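Local coordinates for protein beta-fructofuranosidase (Bifidobacterium adolescentis, PDB 6NOB) that probably hydrolyses terminal beta-fructofuranoside bonds, as in sucrose, in the manner of family 32 glycoside hydrolases, at residues V90-M95 with T100-Q105; Q110-F115 with W171-V176; V73-Y78 with N149-G154; F115-S118 with F122-F125. One frame throughout, in Å; residues are numbered along the deposited sequence.

Interaction 1: residues V90-M95 with T100-Q105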
loop_
_atom_site.group_PDB
_atom_site.type_symbol
_atom_site.label_atom_id
_atom_site.label_comp_id
_atom_site.label_asym_id
_atom_site.label_seq_id
_atom_site.Cartn_x
_atom_site.Cartn_y
_atom_site.Cartn_z
ATOM N N VAL A 90 4.518 19.642 -5.236
ATOM C CA VAL A 90 3.457 20.228 -6.047
ATOM C C VAL A 90 2.434 20.879 -5.128
ATOM O O VAL A 90 2.427 20.636 -3.915
ATOM C CB VAL A 90 2.791 19.171 -6.950
ATOM C CG1 VAL A 90 3.809 18.564 -7.908
ATOM C CG2 VAL A 90 2.122 18.092 -6.110
ATOM N N ARG A 91 1.571 21.717 -5.695
ATOM C CA ARG A 91 0.460 22.319 -4.972
ATOM C C ARG A 91 -0.826 21.965 -5.699
ATOM O O ARG A 91 -0.958 22.232 -6.898
ATOM C CB ARG A 91 0.610 23.837 -4.861
ATOM C CG ARG A 91 1.822 24.291 -4.063
ATOM C CD ARG A 91 1.813 23.739 -2.646
ATOM N NE ARG A 91 2.843 24.363 -1.818
ATOM C CZ ARG A 91 4.103 23.944 -1.748
ATOM N N TYR A 92 -1.765 21.368 -4.973
ATOM C CA TYR A 92 -2.981 20.859 -5.591
ATOM C C TYR A 92 -3.813 21.989 -6.186
ATOM O O TYR A 92 -3.897 23.087 -5.627
ATOM C CB TYR A 92 -3.806 20.083 -4.566
ATOM C CG TYR A 92 -4.973 19.342 -5.170
ATOM C CD1 TYR A 92 -4.772 18.207 -5.944
ATOM C CD2 TYR A 92 -6.277 19.780 -4.974
ATOM C CE1 TYR A 92 -5.834 17.526 -6.506
ATOM C CE2 TYR A 92 -7.347 19.105 -5.531
ATOM C CZ TYR A 92 -7.118 17.978 -6.295
ATOM O OH TYR A 92 -8.178 17.303 -6.850
ATOM N N VAL A 93 -4.419 21.712 -7.338
ATOM C CA VAL A 93 -5.340 22.623 -8.008
ATOM C C VAL A 93 -6.675 21.907 -8.164
ATOM O O VAL A 93 -6.729 20.800 -8.712
ATOM C CB VAL A 93 -4.796 23.084 -9.372
ATOM C CG1 VAL A 93 -5.862 23.862 -10.133
ATOM C CG2 VAL A 93 -3.548 23.938 -9.184
ATOM N N ASN A 94 -7.743 22.534 -7.677
ATOM C CA ASN A 94 -9.079 21.941 -7.680
ATOM C C ASN A 94 -9.879 22.537 -8.832
ATOM O O ASN A 94 -10.365 23.667 -8.750
ATOM C CB ASN A 94 -9.776 22.176 -6.343
ATOM C CG ASN A 94 -11.250 21.806 -6.377
ATOM O OD1 ASN A 94 -11.670 20.918 -7.124
ATOM N ND2 ASN A 94 -12.047 22.498 -5.570
ATOM N N MET A 95 -10.017 21.767 -9.913
ATOM C CA MET A 95 -10.898 22.125 -11.016
ATOM C C MET A 95 -12.011 21.099 -11.189
ATOM O O MET A 95 -12.612 21.008 -12.265
ATOM C CB MET A 95 -10.105 22.283 -12.313
ATOM C CG MET A 95 -10.704 23.295 -13.272
ATOM S SD MET A 95 -9.646 23.655 -14.683
ATOM C CE MET A 95 -10.736 24.721 -15.626
ATOM N N THR A 100 -16.902 20.757 -4.381
ATOM C CA THR A 100 -17.366 22.114 -4.112
ATOM C C THR A 100 -16.932 22.638 -2.749
ATOM O O THR A 100 -16.865 23.858 -2.565
ATOM C CB THR A 100 -18.891 22.188 -4.220
ATOM O OG1 THR A 100 -19.483 21.302 -3.262
ATOM C CG2 THR A 100 -19.348 21.803 -5.620
ATOM N N ASP A 101 -16.638 21.755 -1.793
ATOM C CA ASP A 101 -16.166 22.199 -0.487
ATOM C C ASP A 101 -14.747 22.751 -0.527
ATOM O O ASP A 101 -14.278 23.270 0.491
ATOM C CB ASP A 101 -16.242 21.051 0.522
ATOM C CG ASP A 101 -17.642 20.839 1.063
ATOM O OD1 ASP A 101 -18.579 21.501 0.566
ATOM O OD2 ASP A 101 -17.803 20.014 1.988
ATOM N N TRP A 102 -14.054 22.653 -1.665
ATOM C CA TRP A 102 -12.711 23.186 -1.800
ATOM C C TRP A 102 -12.696 24.377 -2.749
ATOM O O TRP A 102 -13.408 24.372 -3.759
ATOM C CB TRP A 102 -11.737 22.129 -2.333
ATOM C CG TRP A 102 -11.364 21.064 -1.356
ATOM C CD1 TRP A 102 -11.486 21.108 0.003
ATOM C CD2 TRP A 102 -10.801 19.785 -1.667
ATOM N NE1 TRP A 102 -11.035 19.934 0.557
ATOM C CE2 TRP A 102 -10.606 19.106 -0.448
ATOM C CE3 TRP A 102 -10.438 19.149 -2.859
ATOM C CZ2 TRP A 102 -10.069 17.821 -0.386
ATOM C CZ3 TRP A 102 -9.905 17.877 -2.796
ATOM C CH2 TRP A 102 -9.724 17.225 -1.568
ATOM N N PRO A 103 -11.894 25.405 -2.459
ATOM C CA PRO A 103 -11.642 26.445 -3.464
ATOM C C PRO A 103 -10.717 25.939 -4.560
ATOM O O PRO A 103 -10.380 24.751 -4.590
ATOM C CB PRO A 103 -10.995 27.570 -2.648
ATOM C CG PRO A 103 -10.314 26.852 -1.527
ATOM C CD PRO A 103 -11.211 25.690 -1.185
ATOM N N ALA A 104 -10.287 26.830 -5.456
ATOM C CA ALA A 104 -9.428 26.408 -6.558
ATOM C C ALA A 104 -8.084 25.895 -6.054
ATOM O O ALA A 104 -7.527 24.940 -6.610
ATOM C CB ALA A 104 -9.230 27.562 -7.542
ATOM N N GLN A 105 -7.550 26.508 -4.999
ATOM C CA GLN A 105 -6.249 26.144 -4.437
ATOM C C GLN A 105 -6.402 25.952 -2.938
ATOM O O GLN A 105 -6.069 26.847 -2.145
ATOM C CB GLN A 105 -5.196 27.201 -4.770
ATOM C CG GLN A 105 -4.904 27.313 -6.259
ATOM C CD GLN A 105 -4.061 28.523 -6.608
ATOM O OE1 GLN A 105 -4.549 29.653 -6.603
ATOM N NE2 GLN A 105 -2.791 28.292 -6.923
#
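Asn94 and Ala104 face each other where the chain doubles back after strand 91-92, the outermost strand of a small antiparallel sheet in the N-terminal region of this family 32 enzyme. The returning 100-105 segment is not itself a strand. It is held first by the backbone: Asn94 N donates to Ala104 O over 2.6 Å in an almost straight bond (176°), and Val93 CA brings a CA-H...O contact to the same oxygen, Ala104 O, at 3.5 Å.

The side-chain amide of Asn94 adds a second polar link. With CG anti to the backbone N (chi1 170°), Asn94 ND2 reaches back to Pro103 O at 3.0 Å; that acceptor lies in the amide plane, whereas the nitrogen sits above the carbonyl plane of Pro103. Asp99 O also accepts from ND2, and OD1 takes the N-H of Asn96, so both ends of the amide are tied into the turn.

The apolar part joins Tyr92 to Trp102, whose indole NE1 is bonded to Gln110 O in helix 108-112. Their side chains cross at about a right angle, ring planes 77° apart, and the nearest atoms are Tyr92 CE2 and Trp102 CZ3, at 3.9 Å.

Interaction 2: residues Q110-F115 with W171-V176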
loop_
_atom_site.group_PDB
_atom_site.type_symbol
_atom_site.label_atom_id
_atom_site.label_comp_id
_atom_site.label_asym_id
_atom_site.label_seq_id
_atom_site.Cartn_x
_atom_site.Cartn_y
_atom_site.Cartn_z
ATOM N N GLN A 110 -7.342 22.444 4.516
ATOM C CA GLN A 110 -8.620 22.245 3.843
ATOM C C GLN A 110 -8.700 20.882 3.164
ATOM O O GLN A 110 -9.792 20.315 3.045
ATOM C CB GLN A 110 -8.852 23.364 2.825
ATOM C CG GLN A 110 -9.142 24.718 3.452
ATOM C CD GLN A 110 -9.159 25.848 2.437
ATOM O OE1 GLN A 110 -8.246 25.981 1.621
ATOM N NE2 GLN A 110 -10.199 26.673 2.489
ATOM N N ILE A 111 -7.566 20.336 2.724
ATOM C CA ILE A 111 -7.592 19.073 1.995
ATOM C C ILE A 111 -7.761 17.891 2.944
ATOM O O ILE A 111 -8.526 16.962 2.663
ATOM C CB ILE A 111 -6.323 18.930 1.132
ATOM C CG1 ILE A 111 -6.315 19.973 0.012
ATOM C CG2 ILE A 111 -6.221 17.524 0.547
ATOM C CD1 ILE A 111 -5.085 19.921 -0.867
ATOM N N TYR A 112 -7.070 17.906 4.087
ATOM C CA TYR A 112 -6.963 16.719 4.924
ATOM C C TYR A 112 -7.761 16.772 6.219
ATOM O O TYR A 112 -8.109 15.711 6.746
ATOM C CB TYR A 112 -5.492 16.444 5.265
ATOM C CG TYR A 112 -4.692 15.936 4.088
ATOM C CD1 TYR A 112 -4.705 14.590 3.746
ATOM C CD2 TYR A 112 -3.926 16.801 3.319
ATOM C CE1 TYR A 112 -3.979 14.121 2.671
ATOM C CE2 TYR A 112 -3.194 16.340 2.241
ATOM C CZ TYR A 112 -3.224 14.999 1.922
ATOM O OH TYR A 112 -2.497 14.533 0.850
ATOM N N ASN A 113 -8.053 17.957 6.752
ATOM C CA ASN A 113 -8.767 18.057 8.027
ATOM C C ASN A 113 -10.276 17.974 7.782
ATOM O O ASN A 113 -11.021 18.949 7.891
ATOM C CB ASN A 113 -8.380 19.340 8.752
ATOM C CG ASN A 113 -9.001 19.437 10.130
ATOM O OD1 ASN A 113 -9.163 18.433 10.823
ATOM N ND2 ASN A 113 -9.358 20.653 10.532
ATOM N N ARG A 114 -10.721 16.764 7.441
ATOM C CA ARG A 114 -12.122 16.501 7.144
ATOM C C ARG A 114 -12.520 15.145 7.704
ATOM O O ARG A 114 -11.724 14.203 7.715
ATOM C CB ARG A 114 -12.408 16.519 5.633
ATOM C CG ARG A 114 -11.976 17.781 4.911
ATOM C CD ARG A 114 -12.232 17.659 3.421
ATOM N NE ARG A 114 -13.621 17.310 3.141
ATOM C CZ ARG A 114 -14.611 18.192 3.076
ATOM N NH1 ARG A 114 -14.365 19.481 3.271
ATOM N NH2 ARG A 114 -15.847 17.788 2.815
ATOM N N PHE A 115 -13.767 15.057 8.166
ATOM C CA PHE A 115 -14.310 13.786 8.627
ATOM C C PHE A 115 -14.212 12.742 7.522
ATOM O O PHE A 115 -14.541 13.012 6.364
ATOM C CB PHE A 115 -15.762 13.969 9.073
ATOM C CG PHE A 115 -16.429 12.700 9.533
ATOM C CD1 PHE A 115 -15.963 12.014 10.644
ATOM C CD2 PHE A 115 -17.539 12.204 8.862
ATOM C CE1 PHE A 115 -16.584 10.851 11.069
ATOM C CE2 PHE A 115 -18.162 11.042 9.281
ATOM C CZ PHE A 115 -17.685 10.365 10.385
ATOM N N TRP A 171 5.203 13.796 4.569
ATOM C CA TRP A 171 5.349 13.527 3.146
ATOM C C TRP A 171 5.148 14.789 2.320
ATOM O O TRP A 171 4.277 15.611 2.618
ATOM C CB TRP A 171 4.369 12.433 2.711
ATOM C CG TRP A 171 4.713 11.142 3.365
ATOM C CD1 TRP A 171 4.187 10.638 4.520
ATOM C CD2 TRP A 171 5.707 10.208 2.936
ATOM N NE1 TRP A 171 4.778 9.436 4.823
ATOM C CE2 TRP A 171 5.717 9.150 3.866
ATOM C CE3 TRP A 171 6.579 10.156 1.843
ATOM C CZ2 TRP A 171 6.567 8.054 3.741
ATOM C CZ3 TRP A 171 7.425 9.069 1.723
ATOM C CH2 TRP A 171 7.412 8.032 2.665
ATOM N N THR A 172 5.972 14.929 1.284
ATOM C CA THR A 172 5.884 16.011 0.314
ATOM C C THR A 172 5.445 15.429 -1.024
ATOM O O THR A 172 6.070 14.490 -1.529
ATOM C CB THR A 172 7.232 16.726 0.170
ATOM O OG1 THR A 172 7.543 17.421 1.385
ATOM C CG2 THR A 172 7.193 17.718 -0.980
ATOM N N HIS A 173 4.375 15.983 -1.592
ATOM C CA HIS A 173 3.778 15.433 -2.804
ATOM C C HIS A 173 4.563 15.838 -4.044
ATOM O O HIS A 173 4.964 16.995 -4.192
ATOM C CB HIS A 173 2.331 15.899 -2.943
ATOM C CG HIS A 173 1.415 15.355 -1.894
ATOM N ND1 HIS A 173 0.899 14.078 -1.945
ATOM C CD2 HIS A 173 0.914 15.919 -0.769
ATOM C CE1 HIS A 173 0.123 13.877 -0.895
ATOM N NE2 HIS A 173 0.112 14.979 -0.167
ATOM N N LEU A 174 4.752 14.882 -4.953
ATOM C CA LEU A 174 5.506 15.079 -6.186
ATOM C C LEU A 174 4.590 14.868 -7.392
ATOM O O LEU A 174 3.447 14.431 -7.217
ATOM C CB LEU A 174 6.703 14.125 -6.213
ATOM C CG LEU A 174 7.803 14.490 -5.215
ATOM C CD1 LEU A 174 8.965 13.519 -5.314
ATOM C CD2 LEU A 174 8.269 15.927 -5.435
ATOM N N PRO A 175 5.023 15.180 -8.615
ATOM C CA PRO A 175 4.150 14.960 -9.775
ATOM C C PRO A 175 3.899 13.482 -10.037
ATOM O O PRO A 175 4.651 12.602 -9.608
ATOM C CB PRO A 175 4.927 15.594 -10.936
ATOM C CG PRO A 175 5.855 16.551 -10.293
ATOM C CD PRO A 175 6.240 15.920 -8.994
ATOM N N VAL A 176 2.808 13.222 -10.765
ATOM C CA VAL A 176 2.479 11.861 -11.175
ATOM C C VAL A 176 3.637 11.282 -11.973
ATOM O O VAL A 176 4.175 11.927 -12.882
ATOM C CB VAL A 176 1.169 11.846 -11.976
ATOM C CG1 VAL A 176 0.987 10.512 -12.686
ATOM C CG2 VAL A 176 -0.009 12.127 -11.058
#
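Tyr112 and His173 approach from opposite directions and meet through one polar pair, Tyr112 OH and His173 NE2, 2.8 Å apart. The tyrosine closes the short helix 108-112. The histidine belongs to strand 172-173, which pairs with strand 159-165 in a sheet of what is, as known for family 32, a five-bladed beta-propeller. The backbones stay far apart, with 12.8 Å between Tyr112 CA and Trp171 CA.

From CB, which points toward the strand, the Tyr112 side chain runs out with CG anti to its carbonyl carbon (chi1 -72°). Along the ring, one face carries Ile111 CG2 near its rim, while Trp636 from the C-terminal end of the chain stacks on the ring. Tyr112 CZ comes within 3.9 Å of His173 NE2. Beyond it the hydroxyl lies at the imidazole edge, close to the plane of that ring, with His173 CE1 3.2 Å from Tyr112 OH. Each ring thus presents its edge to the other.

The His173 NE2 to Tyr112 OH bond is weak, for its angle at the hydrogen is only 121°. The stronger partner of the hydroxyl is Glu123 O, and Phe122 and Phe125 also meet the imidazole. In this buried setting the tyrosine oxygen accepts from the histidine while facing a backbone carbonyl, a pairing consistent with a neutral phenol whose proton is directed to Glu123 O.

Interaction 3: residues V73-Y78 with N149-G154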
loop_
_atom_site.group_PDB
_atom_site.type_symbol
_atom_site.label_atom_id
_atom_site.label_comp_id
_atom_site.label_asym_id
_atom_site.label_seq_id
_atom_site.Cartn_x
_atom_site.Cartn_y
_atom_site.Cartn_z
ATOM N N VAL A 73 -13.955 17.629 -18.289
ATOM C CA VAL A 73 -14.066 17.869 -16.856
ATOM C C VAL A 73 -12.781 17.387 -16.193
ATOM O O VAL A 73 -12.278 16.303 -16.512
ATOM C CB VAL A 73 -15.305 17.173 -16.255
ATOM C CG1 VAL A 73 -15.332 15.696 -16.631
ATOM C CG2 VAL A 73 -15.344 17.343 -14.748
ATOM N N VAL A 74 -12.237 18.198 -15.295
ATOM C CA VAL A 74 -10.981 17.887 -14.625
ATOM C C VAL A 74 -11.284 17.191 -13.306
ATOM O O VAL A 74 -12.157 17.628 -12.548
ATOM C CB VAL A 74 -10.150 19.161 -14.402
ATOM C CG1 VAL A 74 -8.857 18.837 -13.674
ATOM C CG2 VAL A 74 -9.858 19.842 -15.732
ATOM N N ARG A 75 -10.571 16.095 -13.036
ATOM C CA ARG A 75 -10.725 15.350 -11.794
ATOM C C ARG A 75 -9.558 15.514 -10.837
ATOM O O ARG A 75 -9.699 15.186 -9.655
ATOM C CB ARG A 75 -10.905 13.853 -12.088
ATOM C CG ARG A 75 -12.049 13.536 -13.031
ATOM C CD ARG A 75 -13.380 13.978 -12.452
ATOM N NE ARG A 75 -14.493 13.607 -13.317
ATOM C CZ ARG A 75 -15.729 14.076 -13.184
ATOM N NH1 ARG A 75 -16.015 14.937 -12.215
ATOM N NH2 ARG A 75 -16.678 13.682 -14.020
ATOM N N PHE A 76 -8.423 16.021 -11.310
ATOM C CA PHE A 76 -7.187 16.031 -10.545
ATOM C C PHE A 76 -6.245 17.031 -11.197
ATOM O O PHE A 76 -6.146 17.081 -12.426
ATOM C CB PHE A 76 -6.560 14.631 -10.511
ATOM C CG PHE A 76 -5.619 14.400 -9.361
ATOM C CD1 PHE A 76 -6.104 14.071 -8.105
ATOM C CD2 PHE A 76 -4.246 14.474 -9.546
ATOM C CE1 PHE A 76 -5.239 13.843 -7.047
ATOM C CE2 PHE A 76 -3.376 14.245 -8.494
ATOM C CZ PHE A 76 -3.872 13.929 -7.243
ATOM N N GLY A 77 -5.568 17.829 -10.377
ATOM C CA GLY A 77 -4.674 18.838 -10.909
ATOM C C GLY A 77 -3.695 19.329 -9.869
ATOM O O GLY A 77 -3.905 19.167 -8.663
ATOM N N TYR A 78 -2.613 19.937 -10.351
ATOM C CA TYR A 78 -1.620 20.515 -9.455
ATOM C C TYR A 78 -0.688 21.426 -10.241
ATOM O O TYR A 78 -0.518 21.265 -11.453
ATOM C CB TYR A 78 -0.810 19.430 -8.732
ATOM C CG TYR A 78 -0.238 18.355 -9.631
ATOM C CD1 TYR A 78 0.944 18.565 -10.331
ATOM C CD2 TYR A 78 -0.865 17.122 -9.761
ATOM C CE1 TYR A 78 1.478 17.586 -11.147
ATOM C CE2 TYR A 78 -0.338 16.132 -10.578
ATOM C CZ TYR A 78 0.835 16.372 -11.268
ATOM O OH TYR A 78 1.371 15.398 -12.079
ATOM N N ASN A 149 -5.355 6.129 -9.176
ATOM C CA ASN A 149 -6.330 6.487 -10.206
ATOM C C ASN A 149 -6.800 7.908 -9.944
ATOM O O ASN A 149 -7.583 8.132 -9.002
ATOM C CB ASN A 149 -7.521 5.529 -10.214
ATOM C CG ASN A 149 -8.705 6.078 -11.001
ATOM O OD1 ASN A 149 -8.534 6.735 -12.031
ATOM N ND2 ASN A 149 -9.915 5.818 -10.512
ATOM N N PRO A 150 -6.372 8.896 -10.732
ATOM C CA PRO A 150 -6.756 10.286 -10.469
ATOM C C PRO A 150 -8.123 10.684 -11.005
ATOM O O PRO A 150 -8.472 11.866 -10.926
ATOM C CB PRO A 150 -5.648 11.074 -11.183
ATOM C CG PRO A 150 -5.291 10.214 -12.342
ATOM C CD PRO A 150 -5.453 8.784 -11.878
ATOM N N TYR A 151 -8.912 9.749 -11.539
ATOM C CA TYR A 151 -10.168 10.094 -12.192
ATOM C C TYR A 151 -11.411 9.717 -11.397
ATOM O O TYR A 151 -12.518 10.067 -11.821
ATOM C CB TYR A 151 -10.244 9.436 -13.577
ATOM C CG TYR A 151 -9.233 9.978 -14.555
ATOM C CD1 TYR A 151 -9.471 11.160 -15.243
ATOM C CD2 TYR A 151 -8.033 9.314 -14.779
ATOM C CE1 TYR A 151 -8.544 11.662 -16.137
ATOM C CE2 TYR A 151 -7.100 9.806 -15.670
ATOM C CZ TYR A 151 -7.360 10.980 -16.344
ATOM O OH TYR A 151 -6.431 11.473 -17.230
ATOM N N GLY A 152 -11.273 9.026 -10.274
ATOM C CA GLY A 152 -12.458 8.593 -9.562
ATOM C C GLY A 152 -12.136 8.058 -8.185
ATOM O O GLY A 152 -10.992 8.093 -7.729
ATOM N N PHE A 153 -13.181 7.549 -7.530
ATOM C CA PHE A 153 -13.095 7.044 -6.167
ATOM C C PHE A 153 -12.774 5.558 -6.094
ATOM O O PHE A 153 -12.385 5.074 -5.026
ATOM C CB PHE A 153 -14.413 7.317 -5.432
ATOM C CG PHE A 153 -14.294 7.307 -3.933
ATOM C CD1 PHE A 153 -13.708 8.369 -3.260
ATOM C CD2 PHE A 153 -14.784 6.240 -3.196
ATOM C CE1 PHE A 153 -13.605 8.363 -1.878
ATOM C CE2 PHE A 153 -14.683 6.225 -1.817
ATOM C CZ PHE A 153 -14.093 7.290 -1.156
ATOM N N GLY A 154 -12.935 4.818 -7.193
ATOM C CA GLY A 154 -12.619 3.414 -7.238
ATOM C C GLY A 154 -11.363 3.132 -8.052
ATOM O O GLY A 154 -10.697 4.028 -8.565
#
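Phe76 and Arg75 meet the turn at Pro150 and Tyr151 without a hydrogen bond between the segments. Phe76 CB packs on Pro150 CB at 3.7 Å, the phenylalanine running athwart the proline ring. With CG anti to the backbone N (chi1 -158°), the first ring atoms of Phe76 also pass close to the proline CB. Pro150 O lies near two methylenes, 3.3 Å from Arg75 CB and 3.4 Å from Phe76 CB. The arginine then bends at chi2, and Arg75 CG passes Tyr151 O at 3.7 Å and Tyr151 CD1 at 4.1 Å.

Around this shell, Asn149 shapes the turn. Its OD1 accepts from Tyr151 N over 3.1 Å, forming an Asx turn, although the N-H arrives from well above the amide plane. From the same amide, Asn149 ND2 donates to Gly154 O at 2.8 Å.

Strand 72-80 is fixed in turn by pairing with strand 16-23, whose Phe20 also touches Pro150 and Tyr151. The Phe76 ring meets Tyr92 edge-to-face, and the guanidinium of Arg75 turns to Asn96 OD1, with Glu22 a weak, long ion-pair partner. The N-terminal sheet and the loop after strand 141-149 are therefore joined by methylene, proline and carbonyl contacts, the charge of Arg75 being engaged away from them.

Interaction 4: residues F115-S118 with F122-F125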
loop_
_atom_site.group_PDB
_atom_site.type_symbol
_atom_site.label_atom_id
_atom_site.label_comp_id
_atom_site.label_asym_id
_atom_site.label_seq_id
_atom_site.Cartn_x
_atom_site.Cartn_y
_atom_site.Cartn_z
ATOM N N PHE A 115 -13.767 15.057 8.166
ATOM C CA PHE A 115 -14.310 13.786 8.627
ATOM C C PHE A 115 -14.212 12.742 7.522
ATOM O O PHE A 115 -14.541 13.012 6.364
ATOM C CB PHE A 115 -15.762 13.969 9.073
ATOM C CG PHE A 115 -16.429 12.700 9.533
ATOM C CD1 PHE A 115 -15.963 12.014 10.644
ATOM C CD2 PHE A 115 -17.539 12.204 8.862
ATOM C CE1 PHE A 115 -16.584 10.851 11.069
ATOM C CE2 PHE A 115 -18.162 11.042 9.281
ATOM C CZ PHE A 115 -17.685 10.365 10.385
ATOM N N GLY A 116 -13.736 11.551 7.879
ATOM C CA GLY A 116 -13.473 10.502 6.918
ATOM C C GLY A 116 -12.021 10.365 6.513
ATOM O O GLY A 116 -11.685 9.419 5.788
ATOM N N ARG A 117 -11.154 11.273 6.951
ATOM C CA ARG A 117 -9.731 11.210 6.662
ATOM C C ARG A 117 -8.950 10.928 7.939
ATOM O O ARG A 117 -9.383 11.275 9.042
ATOM C CB ARG A 117 -9.227 12.515 6.034
ATOM C CG ARG A 117 -10.095 13.047 4.908
ATOM C CD ARG A 117 -9.288 13.898 3.940
ATOM N NE ARG A 117 -8.290 13.108 3.225
ATOM C CZ ARG A 117 -7.786 13.433 2.039
ATOM N NH1 ARG A 117 -6.882 12.652 1.463
ATOM N NH2 ARG A 117 -8.188 14.536 1.421
ATOM N N SER A 118 -7.795 10.286 7.780
ATOM C CA SER A 118 -6.888 10.095 8.899
ATOM C C SER A 118 -6.029 11.340 9.087
ATOM O O SER A 118 -5.933 12.201 8.209
ATOM C CB SER A 118 -6.001 8.872 8.675
ATOM O OG SER A 118 -5.060 9.118 7.643
ATOM N N PHE A 122 -0.427 8.394 5.421
ATOM C CA PHE A 122 -0.336 8.990 4.096
ATOM C C PHE A 122 -1.603 8.711 3.299
ATOM O O PHE A 122 -2.083 7.574 3.243
ATOM C CB PHE A 122 0.878 8.473 3.327
ATOM C CG PHE A 122 0.988 9.058 1.945
ATOM C CD1 PHE A 122 1.561 10.306 1.754
ATOM C CD2 PHE A 122 0.478 8.384 0.844
ATOM C CE1 PHE A 122 1.646 10.861 0.487
ATOM C CE2 PHE A 122 0.556 8.935 -0.424
ATOM C CZ PHE A 122 1.144 10.174 -0.602
ATOM N N GLU A 123 -2.139 9.756 2.679
ATOM C CA GLU A 123 -3.246 9.679 1.743
ATOM C C GLU A 123 -2.970 10.662 0.617
ATOM O O GLU A 123 -2.313 11.687 0.837
ATOM C CB GLU A 123 -4.593 10.022 2.402
ATOM C CG GLU A 123 -4.945 9.200 3.632
ATOM C CD GLU A 123 -6.202 9.704 4.320
ATOM O OE1 GLU A 123 -6.832 10.643 3.787
ATOM O OE2 GLU A 123 -6.559 9.166 5.392
ATOM N N PRO A 124 -3.441 10.378 -0.594
ATOM C CA PRO A 124 -3.358 11.377 -1.663
ATOM C C PRO A 124 -4.317 12.526 -1.389
ATOM O O PRO A 124 -5.149 12.473 -0.481
ATOM C CB PRO A 124 -3.753 10.593 -2.916
ATOM C CG PRO A 124 -4.629 9.501 -2.401
ATOM C CD PRO A 124 -4.064 9.127 -1.057
ATOM N N PHE A 125 -4.177 13.588 -2.188
ATOM C CA PHE A 125 -5.081 14.728 -2.072
ATOM C C PHE A 125 -6.534 14.278 -2.141
ATOM O O PHE A 125 -7.360 14.659 -1.305
ATOM C CB PHE A 125 -4.795 15.746 -3.178
ATOM C CG PHE A 125 -3.441 16.386 -3.087
ATOM C CD1 PHE A 125 -3.035 17.023 -1.927
ATOM C CD2 PHE A 125 -2.578 16.360 -4.170
ATOM C CE1 PHE A 125 -1.789 17.618 -1.848
ATOM C CE2 PHE A 125 -1.332 16.952 -4.097
ATOM C CZ PHE A 125 -0.938 17.583 -2.937
HETATM O O HOH W 1 -9.128 7.997 4.990
#
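Ser118 and Glu123 mark the closest backbone approach, with 8.0 Å from Ser118 CA to Glu123 CA, so side chains bridge two irregular segments separated by only three residues. Gly116 has a positive phi (100°), and a water within hydrogen-bonding distance of Gly116 O and Glu123 OE2 links them.

Arg117 lays its guanidinium edge against three acceptors. Arg117 NE and NH1 both grip Glu123 OE1, side-on, at 2.9 Å and 3.1 Å, with guanidinium and carboxylate nearly coplanar (14°). OE1 uses its anti lone pair toward NH1, while NE meets it nearly along the C-O axis. Farther along the edge Arg117 NH1 donates to Pro124 O at 2.6 Å and Arg117 NH2 to Phe125 O at 2.9 Å. With two more donors from Ser118, four protein bonds fix the rotation of the buried carboxylate.

This salt-bridged loop joins helix 108-112 to strand 127-138 of the beta-propeller, and packs on strand 468-481 through Ala468 and Met471.

Ser118 meets the second carboxylate oxygen twice. Ser118 N reaches Glu123 OE2 at 2.9 Å on the syn side, tilted out of the carboxylate plane. From the same face Ser118 OG donates to Glu123 OE2 at 2.7 Å, coming from above that plane, 46° out of it.

Overall arrangement
From the N terminus, strand 72-80 opens interaction 3, which closes only at the 149-154 turn some seventy residues later. Interaction 1 falls within that span as a tight reversal, and its strand 91-92 pairs with strand 72-80 through Val93 and Gly77. Helix 108-112 then opens interaction 2, whose loop closes at 171-176 and so crosses that of interaction 3. Interaction 4, another short reversal, shares Phe115 with interaction 2 and lies inside the spans of both long-range contacts. Phe125 is a common neighbour, touching Tyr92, Phe76 and His173. Together the four tie the N-terminal sheet and the connecting helix to the propeller sheet containing strands 141-149 and 172-173.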